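Putative exported protein (PDB 4RAA) is of unknown function but folds as a 6-bladed beta-propeller and is probably exported from the bacterial cytoplasm. Local coordinates at residues Ile24-Leu30 with Leu355-Lys361; Glu15-Ala21 with Thr288-Pro292; His218-Phe222 with Leu266-Tyr270. All coordinates share one frame; numbering follows the deposited sequence.

Contact 1: Ile24-Leu30 with Leu355-Lys361; sequences ILELSFL and LLFVRIK
I24 begins the pairing: its carbonyl O accepts the backbone N of K361, 3.2 Å away, where strand 355-360 has just ended. From L25 to L30 the two chains run antiparallel, their axes 4.7 Å apart at the closest. L25, CG anti to its carbonyl carbon (chi1 -63°), sends CD2 to I360 CD1 at 3.6 Å and CD1 to the CG2 methyl of V358; its branched end thus meets two buried neighbours. E26 sits in a hydrogen-bonded pair with R359, its N giving a nearly straight bond to R359 O. On that face its carboxylate forms a salt bridge, OE2 to R359 NE at 3.1 Å; the hydrogen bond within it is weak, and the carboxylate and guanidinium planes stand 38° apart; R264 is its stronger partner. A charged pair suits this partly exposed end of the strands. L27 lies on the opposite face, where CD1 runs beside V358 CG2 at 3.7 Å and CG rests on L356 CD1. S28, small enough for its place opposite the bulky F357, takes that residue's N on its carbonyl O at 2.8 Å. F29 returns to the face of L27, its CE1 against L356 CD1 at 3.7 Å. L30 then brings CB to the edge of the F357 ring. Pairing an N-terminal strand with the C-terminal one in a single sheet is the velcro-type closure of a beta-propeller: strand 25-31 forms the outer edge of this blade, strand 354-360 is bonded on its far side to strand 316-321, and F29 is covered by V302 and D337 from nearby loops.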
loop_
_atom_site.group_PDB
_atom_site.type_symbol
_atom_site.label_atom_id
_atom_site.label_comp_id
_atom_site.label_asym_id
_atom_site.label_seq_id
_atom_site.Cartn_x
_atom_site.Cartn_y
_atom_site.Cartn_z
ATOM N N ILE A 24 -11.569 -40.911 -23.953
ATOM C CA ILE A 24 -10.576 -40.613 -22.872
ATOM C C ILE A 24 -10.935 -39.473 -21.902
ATOM O O ILE A 24 -10.232 -39.296 -20.896
ATOM C CB ILE A 24 -9.126 -40.379 -23.419
ATOM C CG1 ILE A 24 -9.067 -39.221 -24.434
ATOM C CG2 ILE A 24 -8.570 -41.665 -24.025
ATOM C CD1 ILE A 24 -7.668 -38.849 -24.867
ATOM N N LEU A 25 -12.008 -38.719 -22.187
ATOM C CA LEU A 25 -12.448 -37.580 -21.353
ATOM C C LEU A 25 -13.851 -37.752 -20.770
ATOM O O LEU A 25 -14.708 -38.409 -21.388
ATOM C CB LEU A 25 -12.440 -36.282 -22.174
ATOM C CG LEU A 25 -11.110 -35.760 -22.729
ATOM C CD1 LEU A 25 -11.367 -34.637 -23.728
ATOM C CD2 LEU A 25 -10.186 -35.300 -21.611
ATOM N N GLU A 26 -14.054 -37.156 -19.581
ATOM C CA GLU A 26 -15.358 -37.093 -18.901
ATOM C C GLU A 26 -15.779 -35.620 -18.853
ATOM O O GLU A 26 -14.995 -34.756 -18.445
ATOM C CB GLU A 26 -15.357 -37.728 -17.504
ATOM C CG GLU A 26 -14.424 -37.136 -16.449
ATOM C CD GLU A 26 -14.461 -37.918 -15.135
ATOM O OE1 GLU A 26 -15.534 -38.436 -14.762
ATOM O OE2 GLU A 26 -13.415 -37.997 -14.451
ATOM N N LEU A 27 -17.026 -35.373 -19.260
ATOM C CA LEU A 27 -17.614 -34.042 -19.401
ATOM C C LEU A 27 -18.641 -33.718 -18.341
ATOM O O LEU A 27 -19.184 -34.591 -17.663
ATOM C CB LEU A 27 -18.313 -33.906 -20.775
ATOM C CG LEU A 27 -17.479 -33.552 -22.010
ATOM C CD1 LEU A 27 -16.136 -34.270 -22.064
ATOM C CD2 LEU A 27 -18.299 -33.816 -23.267
ATOM N N SER A 28 -18.910 -32.425 -18.247
ATOM C CA SER A 28 -19.933 -31.879 -17.380
ATOM C C SER A 28 -20.212 -30.463 -17.871
ATOM O O SER A 28 -19.327 -29.822 -18.448
ATOM C CB SER A 28 -19.485 -31.893 -15.923
ATOM O OG SER A 28 -20.480 -31.329 -15.095
ATOM N N PHE A 29 -21.440 -29.998 -17.669
ATOM C CA PHE A 29 -21.861 -28.661 -18.095
ATOM C C PHE A 29 -22.547 -27.902 -16.964
ATOM O O PHE A 29 -23.175 -28.505 -16.090
ATOM C CB PHE A 29 -22.791 -28.768 -19.296
ATOM C CG PHE A 29 -22.138 -29.348 -20.514
ATOM C CD1 PHE A 29 -21.316 -28.557 -21.319
ATOM C CD2 PHE A 29 -22.348 -30.679 -20.876
ATOM C CE1 PHE A 29 -20.714 -29.081 -22.456
ATOM C CE2 PHE A 29 -21.752 -31.213 -22.019
ATOM C CZ PHE A 29 -20.933 -30.414 -22.809
ATOM N N LEU A 30 -22.404 -26.581 -16.981
ATOM C CA LEU A 30 -23.015 -25.709 -15.982
ATOM C C LEU A 30 -23.462 -24.424 -16.648
ATOM O O LEU A 30 -22.677 -23.794 -17.362
ATOM C CB LEU A 30 -22.011 -25.367 -14.890
ATOM C CG LEU A 30 -22.492 -24.550 -13.686
ATOM C CD1 LEU A 30 -23.640 -25.247 -12.962
ATOM C CD2 LEU A 30 -21.322 -24.305 -12.743
ATOM N N LEU A 355 -20.613 -23.108 -19.298
ATOM C CA LEU A 355 -19.255 -23.618 -19.057
ATOM C C LEU A 355 -19.175 -25.118 -19.308
ATOM O O LEU A 355 -20.078 -25.865 -18.938
ATOM C CB LEU A 355 -18.784 -23.344 -17.624
ATOM C CG LEU A 355 -18.818 -21.896 -17.150
ATOM C CD1 LEU A 355 -18.256 -21.818 -15.740
ATOM C CD2 LEU A 355 -18.057 -20.973 -18.097
ATOM N N LEU A 356 -18.085 -25.518 -19.955
ATOM C CA LEU A 356 -17.733 -26.905 -20.198
ATOM C C LEU A 356 -16.669 -27.241 -19.162
ATOM O O LEU A 356 -15.620 -26.592 -19.120
ATOM C CB LEU A 356 -17.154 -27.100 -21.608
ATOM C CG LEU A 356 -16.366 -28.381 -21.921
ATOM C CD1 LEU A 356 -17.121 -29.653 -21.559
ATOM C CD2 LEU A 356 -15.970 -28.392 -23.388
ATOM N N PHE A 357 -16.963 -28.235 -18.331
ATOM C CA PHE A 357 -16.014 -28.789 -17.375
ATOM C C PHE A 357 -15.572 -30.108 -17.998
ATOM O O PHE A 357 -16.421 -30.973 -18.257
ATOM C CB PHE A 357 -16.656 -28.992 -16.013
ATOM C CG PHE A 357 -16.944 -27.708 -15.298
ATOM C CD1 PHE A 357 -18.127 -27.019 -15.537
ATOM C CD2 PHE A 357 -16.032 -27.171 -14.390
ATOM C CE1 PHE A 357 -18.396 -25.823 -14.879
ATOM C CE2 PHE A 357 -16.306 -25.980 -13.729
ATOM C CZ PHE A 357 -17.484 -25.304 -13.974
ATOM N N VAL A 358 -14.265 -30.245 -18.254
ATOM C CA VAL A 358 -13.686 -31.434 -18.908
ATOM C C VAL A 358 -12.335 -31.827 -18.310
ATOM O O VAL A 358 -11.542 -30.967 -17.949
ATOM C CB VAL A 358 -13.555 -31.200 -20.443
ATOM C CG1 VAL A 358 -12.692 -29.984 -20.770
ATOM C CG2 VAL A 358 -13.027 -32.435 -21.162
ATOM N N ARG A 359 -12.090 -33.130 -18.206
ATOM C CA ARG A 359 -10.815 -33.672 -17.704
ATOM C C ARG A 359 -10.616 -35.104 -18.186
ATOM O O ARG A 359 -11.529 -35.702 -18.754
ATOM C CB ARG A 359 -10.757 -33.628 -16.170
ATOM C CG ARG A 359 -11.820 -34.459 -15.462
ATOM C CD ARG A 359 -11.768 -34.331 -13.943
ATOM N NE ARG A 359 -12.773 -35.186 -13.297
ATOM C CZ ARG A 359 -12.957 -35.329 -11.981
ATOM N NH1 ARG A 359 -12.205 -34.665 -11.093
ATOM N NH2 ARG A 359 -13.916 -36.149 -11.540
ATOM N N ILE A 360 -9.424 -35.644 -17.943
ATOM C CA ILE A 360 -9.120 -37.032 -18.282
ATOM C C ILE A 360 -9.847 -37.877 -17.245
ATOM O O ILE A 360 -9.722 -37.615 -16.040
ATOM C CB ILE A 360 -7.592 -37.318 -18.267
ATOM C CG1 ILE A 360 -6.869 -36.525 -19.371
ATOM C CG2 ILE A 360 -7.287 -38.811 -18.426
ATOM C CD1 ILE A 360 -7.118 -36.995 -20.797
ATOM N N LYS A 361 -10.629 -38.850 -17.712
ATOM C CA LYS A 361 -11.328 -39.770 -16.808
ATOM C C LYS A 361 -10.341 -40.826 -16.299
ATOM O O LYS A 361 -9.431 -41.222 -17.043
ATOM C CB LYS A 361 -12.536 -40.442 -17.491
ATOM C CG LYS A 361 -12.234 -41.438 -18.620
ATOM C CD LYS A 361 -13.491 -41.982 -19.299
ATOM C CE LYS A 361 -14.373 -42.784 -18.347
ATOM N NZ LYS A 361 -15.530 -43.418 -19.023
#

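Contact 2: Glu15-Ala21 with Thr288-Pro292; sequences EHTDVNA and TYNYP
N290 donates its side-chain ND2 to the carbonyl O of E15 at 2.7 Å, a nearly straight bond (175°) that lies in the amide plane and meets a lone pair in the carbonyl plane. Its other amide atom, OD1, is bonded to the Y270 hydroxyl, so both ends of the group are engaged and its rotation is fixed; an asparagine suits the place because it can donate and accept at once. The setting is the edge of a beta-propeller blade, where the irregular segment 15-21 drapes across the outermost strand, 288-292. Further on, T17 and A21 enclose the ring of Y291. The T17 methyl CG2 lies over one face, 3.8 Å from the centroid, and A21 CB over the opposite face, 4.2 Å from it, both as CH-pi contacts. Threonine also offers a hydroxyl here: OG1, anti to the backbone N (chi1 -178°), turns to the edge of Y289 and weakly accepts V19 N. V19 adds CG1 against Y289 CE2 at 4.1 Å, a branched apolar side chain beside a buried ring. N20 follows as the N-cap of helix 21-24, with OD1 taking D22 N, while A21 N is held by Q299. Y291 combines a ring for the methyls with a hydroxyl at its far end: Y291 OH bonds to V19 O at 2.9 Å, approaching from 54° above the carbonyl plane.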
loop_
_atom_site.group_PDB
_atom_site.type_symbol
_atom_site.label_atom_id
_atom_site.label_comp_id
_atom_site.label_asym_id
_atom_site.label_seq_id
_atom_site.Cartn_x
_atom_site.Cartn_y
_atom_site.Cartn_z
ATOM N N GLU A 15 1.899 -35.381 -33.924
ATOM C CA GLU A 15 0.931 -34.495 -34.618
ATOM C C GLU A 15 -0.491 -34.987 -34.497
ATOM O O GLU A 15 -1.312 -34.328 -33.885
ATOM C CB GLU A 15 1.248 -34.292 -36.111
ATOM C CG GLU A 15 2.459 -33.417 -36.404
ATOM C CD GLU A 15 2.631 -33.092 -37.885
ATOM O OE1 GLU A 15 1.621 -32.818 -38.573
ATOM O OE2 GLU A 15 3.790 -33.078 -38.358
ATOM N N HIS A 16 -0.749 -36.165 -35.055
ATOM C CA HIS A 16 -2.080 -36.759 -35.077
ATOM C C HIS A 16 -2.221 -37.849 -34.022
ATOM O O HIS A 16 -1.242 -38.325 -33.457
ATOM C CB HIS A 16 -2.381 -37.354 -36.469
ATOM C CG HIS A 16 -2.162 -36.396 -37.605
ATOM N ND1 HIS A 16 -2.958 -35.287 -37.813
ATOM C CD2 HIS A 16 -1.249 -36.395 -38.606
ATOM C CE1 HIS A 16 -2.536 -34.637 -38.884
ATOM N NE2 HIS A 16 -1.503 -35.291 -39.387
ATOM N N THR A 17 -3.471 -38.177 -33.732
ATOM C CA THR A 17 -3.848 -39.313 -32.895
ATOM C C THR A 17 -5.129 -39.839 -33.500
ATOM O O THR A 17 -5.969 -39.041 -33.939
ATOM C CB THR A 17 -4.086 -38.974 -31.407
ATOM O OG1 THR A 17 -4.403 -40.184 -30.697
ATOM C CG2 THR A 17 -5.230 -37.962 -31.201
ATOM N N ASP A 18 -5.281 -41.158 -33.545
ATOM C CA ASP A 18 -6.513 -41.750 -34.089
ATOM C C ASP A 18 -7.456 -42.279 -32.984
ATOM O O ASP A 18 -8.393 -43.030 -33.276
ATOM C CB ASP A 18 -6.243 -42.700 -35.290
ATOM C CG ASP A 18 -5.339 -43.866 -34.964
ATOM O OD1 ASP A 18 -4.803 -43.952 -33.836
ATOM O OD2 ASP A 18 -5.149 -44.702 -35.873
ATOM N N VAL A 19 -7.233 -41.827 -31.743
ATOM C CA VAL A 19 -8.117 -42.100 -30.610
ATOM C C VAL A 19 -9.089 -40.918 -30.538
ATOM O O VAL A 19 -8.670 -39.757 -30.646
ATOM C CB VAL A 19 -7.347 -42.234 -29.268
ATOM C CG1 VAL A 19 -8.290 -42.230 -28.056
ATOM C CG2 VAL A 19 -6.489 -43.502 -29.275
ATOM N N ASN A 20 -10.374 -41.225 -30.348
ATOM C CA ASN A 20 -11.427 -40.215 -30.211
ATOM C C ASN A 20 -11.339 -39.609 -28.795
ATOM O O ASN A 20 -11.169 -40.338 -27.812
ATOM C CB ASN A 20 -12.802 -40.860 -30.447
ATOM C CG ASN A 20 -13.948 -39.853 -30.478
ATOM O OD1 ASN A 20 -13.934 -38.838 -29.794
ATOM N ND2 ASN A 20 -14.972 -40.162 -31.256
ATOM N N ALA A 21 -11.460 -38.281 -28.706
ATOM C CA ALA A 21 -11.383 -37.553 -27.416
ATOM C C ALA A 21 -12.556 -37.840 -26.466
ATOM O O ALA A 21 -12.420 -37.699 -25.246
ATOM C CB ALA A 21 -11.264 -36.058 -27.659
ATOM N N THR A 288 0.216 -39.153 -24.255
ATOM C CA THR A 288 -0.189 -37.891 -24.892
ATOM C C THR A 288 -1.164 -38.125 -26.040
ATOM O O THR A 288 -1.126 -39.171 -26.662
ATOM C CB THR A 288 1.004 -37.115 -25.466
ATOM O OG1 THR A 288 1.675 -37.925 -26.437
ATOM C CG2 THR A 288 1.961 -36.692 -24.344
ATOM N N TYR A 289 -2.025 -37.137 -26.284
ATOM C CA TYR A 289 -3.019 -37.154 -27.365
ATOM C C TYR A 289 -3.128 -35.731 -27.897
ATOM O O TYR A 289 -3.433 -34.830 -27.125
ATOM C CB TYR A 289 -4.399 -37.599 -26.863
ATOM C CG TYR A 289 -4.433 -38.918 -26.134
ATOM C CD1 TYR A 289 -4.202 -38.976 -24.754
ATOM C CD2 TYR A 289 -4.721 -40.112 -26.807
ATOM C CE1 TYR A 289 -4.242 -40.185 -24.069
ATOM C CE2 TYR A 289 -4.755 -41.334 -26.132
ATOM C CZ TYR A 289 -4.519 -41.369 -24.760
ATOM O OH TYR A 289 -4.539 -42.568 -24.079
ATOM N N ASN A 290 -2.899 -35.536 -29.199
ATOM C CA ASN A 290 -2.919 -34.212 -29.826
ATOM C C ASN A 290 -4.041 -34.096 -30.848
ATOM O O ASN A 290 -4.214 -34.987 -31.670
ATOM C CB ASN A 290 -1.579 -33.961 -30.511
ATOM C CG ASN A 290 -1.368 -32.504 -30.870
ATOM O OD1 ASN A 290 -1.342 -31.643 -29.998
ATOM N ND2 ASN A 290 -1.188 -32.225 -32.145
ATOM N N TYR A 291 -4.774 -32.983 -30.803
ATOM C CA TYR A 291 -5.936 -32.738 -31.673
ATOM C C TYR A 291 -6.000 -31.307 -32.175
ATOM O O TYR A 291 -5.776 -30.394 -31.381
ATOM C CB TYR A 291 -7.239 -32.929 -30.878
ATOM C CG TYR A 291 -7.445 -34.288 -30.246
ATOM C CD1 TYR A 291 -6.892 -34.582 -28.992
ATOM C CD2 TYR A 291 -8.232 -35.273 -30.877
ATOM C CE1 TYR A 291 -7.083 -35.822 -28.392
ATOM C CE2 TYR A 291 -8.442 -36.514 -30.278
ATOM C CZ TYR A 291 -7.855 -36.786 -29.036
ATOM O OH TYR A 291 -8.030 -37.996 -28.418
ATOM N N PRO A 292 -6.288 -31.102 -33.483
ATOM C CA PRO A 292 -6.630 -29.733 -33.903
ATOM C C PRO A 292 -7.980 -29.421 -33.250
ATOM O O PRO A 292 -8.848 -30.301 -33.252
ATOM C CB PRO A 292 -6.773 -29.832 -35.437
ATOM C CG PRO A 292 -6.219 -31.153 -35.841
ATOM C CD PRO A 292 -6.200 -32.035 -34.627
#

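Contact 3: His218-Phe222 with Leu266-Tyr270; sequences HSFSF and LFVCY
Strands H218-F222 and L266-Y270 belong to different sheets and pass each other at 46°, their axes 11.2 Å apart at the closest, so the space between them is bridged wholly by side chains. From one strand H218, F220 and F222 point across; from the other L266, V268 and Y270 reply, and the approach is mostly head-on. L266 divides its fork between two rings. Its CD1 stands over the centre of the H218 imidazole, 3.8 Å from the centroid, a CH-pi contact. CD2 instead meets F220 CE1, also at 3.8 Å. The histidine suits the margin of this layer: one face of its ring receives a methyl, while NE2 at the ring's edge is bonded to E261. V268, shorter and branched at CB, likewise serves two neighbours. CG2 lies 4.2 Å from F220 CE1, and CG1 comes to the edge of the F222 ring, 4.0 Å from CZ. F222 and Y270 slide past each other from opposite directions and make an edge-to-face pair, the edge of F222 turned to the face of Y270, with centroids 4.5 Å apart and planes at 55°. Placing CG of Y270 between its backbone N and carbonyl carbon (chi1 64°) turns the face of this ring to the edge of F222. A tyrosine fits because its phenol oxygen, in a buried place, is satisfied by N290 OD1. F222 is further stacked with F13 of strand 10-13, which pairs with strand 213-222 in the sheet of F222. Such facing of one twisted sheet on the next, through large apolar and aromatic side chains, is the blade-to-blade packing of a beta-propeller.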
loop_
_atom_site.group_PDB
_atom_site.type_symbol
_atom_site.label_atom_id
_atom_site.label_comp_id
_atom_site.label_asym_id
_atom_site.label_seq_id
_atom_site.Cartn_x
_atom_site.Cartn_y
_atom_site.Cartn_z
ATOM N N HIS A 218 8.270 -29.984 -16.012
ATOM C CA HIS A 218 7.854 -30.623 -17.280
ATOM C C HIS A 218 8.535 -29.921 -18.444
ATOM O O HIS A 218 8.758 -28.720 -18.373
ATOM C CB HIS A 218 6.329 -30.520 -17.528
ATOM C CG HIS A 218 5.476 -30.924 -16.363
ATOM N ND1 HIS A 218 5.139 -32.232 -16.099
ATOM C CD2 HIS A 218 4.883 -30.184 -15.396
ATOM C CE1 HIS A 218 4.383 -32.284 -15.017
ATOM N NE2 HIS A 218 4.211 -31.052 -14.573
ATOM N N SER A 219 8.886 -30.671 -19.486
ATOM C CA SER A 219 9.392 -30.096 -20.743
ATOM C C SER A 219 8.593 -30.712 -21.905
ATOM O O SER A 219 8.190 -31.878 -21.837
ATOM C CB SER A 219 10.902 -30.269 -20.914
ATOM O OG SER A 219 11.266 -31.628 -21.040
ATOM N N PHE A 220 8.349 -29.921 -22.946
ATOM C CA PHE A 220 7.551 -30.361 -24.089
ATOM C C PHE A 220 8.317 -30.350 -25.402
ATOM O O PHE A 220 9.298 -29.634 -25.576
ATOM C CB PHE A 220 6.320 -29.474 -24.254
ATOM C CG PHE A 220 5.571 -29.232 -22.978
ATOM C CD1 PHE A 220 4.782 -30.239 -22.426
ATOM C CD2 PHE A 220 5.645 -27.994 -22.320
ATOM C CE1 PHE A 220 4.078 -30.031 -21.241
ATOM C CE2 PHE A 220 4.947 -27.779 -21.129
ATOM C CZ PHE A 220 4.159 -28.805 -20.590
ATOM N N SER A 221 7.854 -31.198 -26.307
ATOM C CA SER A 221 8.326 -31.262 -27.683
ATOM C C SER A 221 7.092 -31.661 -28.493
ATOM O O SER A 221 6.278 -32.472 -28.025
ATOM C CB SER A 221 9.466 -32.268 -27.860
ATOM O OG SER A 221 9.026 -33.585 -27.592
ATOM N N PHE A 222 6.940 -31.058 -29.668
ATOM C CA PHE A 222 5.819 -31.321 -30.563
ATOM C C PHE A 222 6.406 -31.761 -31.887
ATOM O O PHE A 222 7.411 -31.207 -32.318
ATOM C CB PHE A 222 4.977 -30.054 -30.722
ATOM C CG PHE A 222 4.385 -29.555 -29.426
ATOM C CD1 PHE A 222 5.141 -28.746 -28.558
ATOM C CD2 PHE A 222 3.080 -29.892 -29.058
ATOM C CE1 PHE A 222 4.606 -28.284 -27.350
ATOM C CE2 PHE A 222 2.538 -29.429 -27.860
ATOM C CZ PHE A 222 3.305 -28.631 -26.996
ATOM N N LEU A 266 -2.820 -32.707 -17.719
ATOM C CA LEU A 266 -2.174 -31.471 -18.135
ATOM C C LEU A 266 -2.544 -31.189 -19.601
ATOM O O LEU A 266 -2.219 -31.981 -20.483
ATOM C CB LEU A 266 -0.662 -31.632 -17.928
ATOM C CG LEU A 266 0.350 -30.510 -18.191
ATOM C CD1 LEU A 266 1.657 -30.834 -17.478
ATOM C CD2 LEU A 266 0.597 -30.272 -19.675
ATOM N N PHE A 267 -3.247 -30.078 -19.826
ATOM C CA PHE A 267 -3.718 -29.649 -21.161
ATOM C C PHE A 267 -2.816 -28.533 -21.665
ATOM O O PHE A 267 -2.463 -27.625 -20.895
ATOM C CB PHE A 267 -5.150 -29.106 -21.098
ATOM C CG PHE A 267 -6.235 -30.152 -21.001
ATOM C CD1 PHE A 267 -6.036 -31.423 -20.439
ATOM C CD2 PHE A 267 -7.529 -29.805 -21.389
ATOM C CE1 PHE A 267 -7.084 -32.334 -20.357
ATOM C CE2 PHE A 267 -8.580 -30.711 -21.289
ATOM C CZ PHE A 267 -8.357 -31.978 -20.774
ATOM N N VAL A 268 -2.475 -28.593 -22.953
ATOM C CA VAL A 268 -1.606 -27.608 -23.596
ATOM C C VAL A 268 -2.272 -27.091 -24.874
ATOM O O VAL A 268 -2.282 -27.790 -25.884
ATOM C CB VAL A 268 -0.215 -28.207 -23.950
ATOM C CG1 VAL A 268 0.767 -27.094 -24.312
ATOM C CG2 VAL A 268 0.341 -29.036 -22.797
ATOM N N CYS A 269 -2.861 -25.898 -24.823
ATOM C CA CYS A 269 -3.406 -25.271 -26.035
ATOM C C CYS A 269 -2.261 -24.525 -26.669
ATOM O O CYS A 269 -1.427 -23.974 -25.954
ATOM C CB CYS A 269 -4.536 -24.303 -25.747
ATOM S SG CYS A 269 -5.954 -25.121 -25.024
ATOM N N TYR A 270 -2.211 -24.538 -27.997
ATOM C CA TYR A 270 -1.177 -23.837 -28.752
ATOM C C TYR A 270 -1.608 -23.502 -30.187
ATOM O O TYR A 270 -2.651 -23.964 -30.645
ATOM C CB TYR A 270 0.142 -24.633 -28.731
ATOM C CG TYR A 270 0.108 -25.989 -29.398
ATOM C CD1 TYR A 270 -0.276 -27.133 -28.695
ATOM C CD2 TYR A 270 0.491 -26.140 -30.739
ATOM C CE1 TYR A 270 -0.303 -28.388 -29.314
ATOM C CE2 TYR A 270 0.474 -27.391 -31.368
ATOM C CZ TYR A 270 0.086 -28.513 -30.650
ATOM O OH TYR A 270 0.074 -29.735 -31.267
#

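In the fold
Contact 3 packs the sheet of strand 213-222 on that of strand 265-272, contact 2 lays the N-terminal loop on the latter sheet, and contact 1 pairs an N-terminal strand with the C-terminal one. Along the sequence contact 3 is nested inside the loops closed by contacts 1 and 2, whose own segments alternate. Contacts 2 and 3, centres about 13 Å apart, share the sheet running from strand 254-261 to strand 287-292 and are linked by the probable N290-Y270 hydrogen bond. Contact 1 lies in the closing sheet, centre about 17 Å from contact 2 and 19 Å from contact 3; I24 packs on Y289 and L25 on F267. The N-terminal region thus runs past one blade before completing the next.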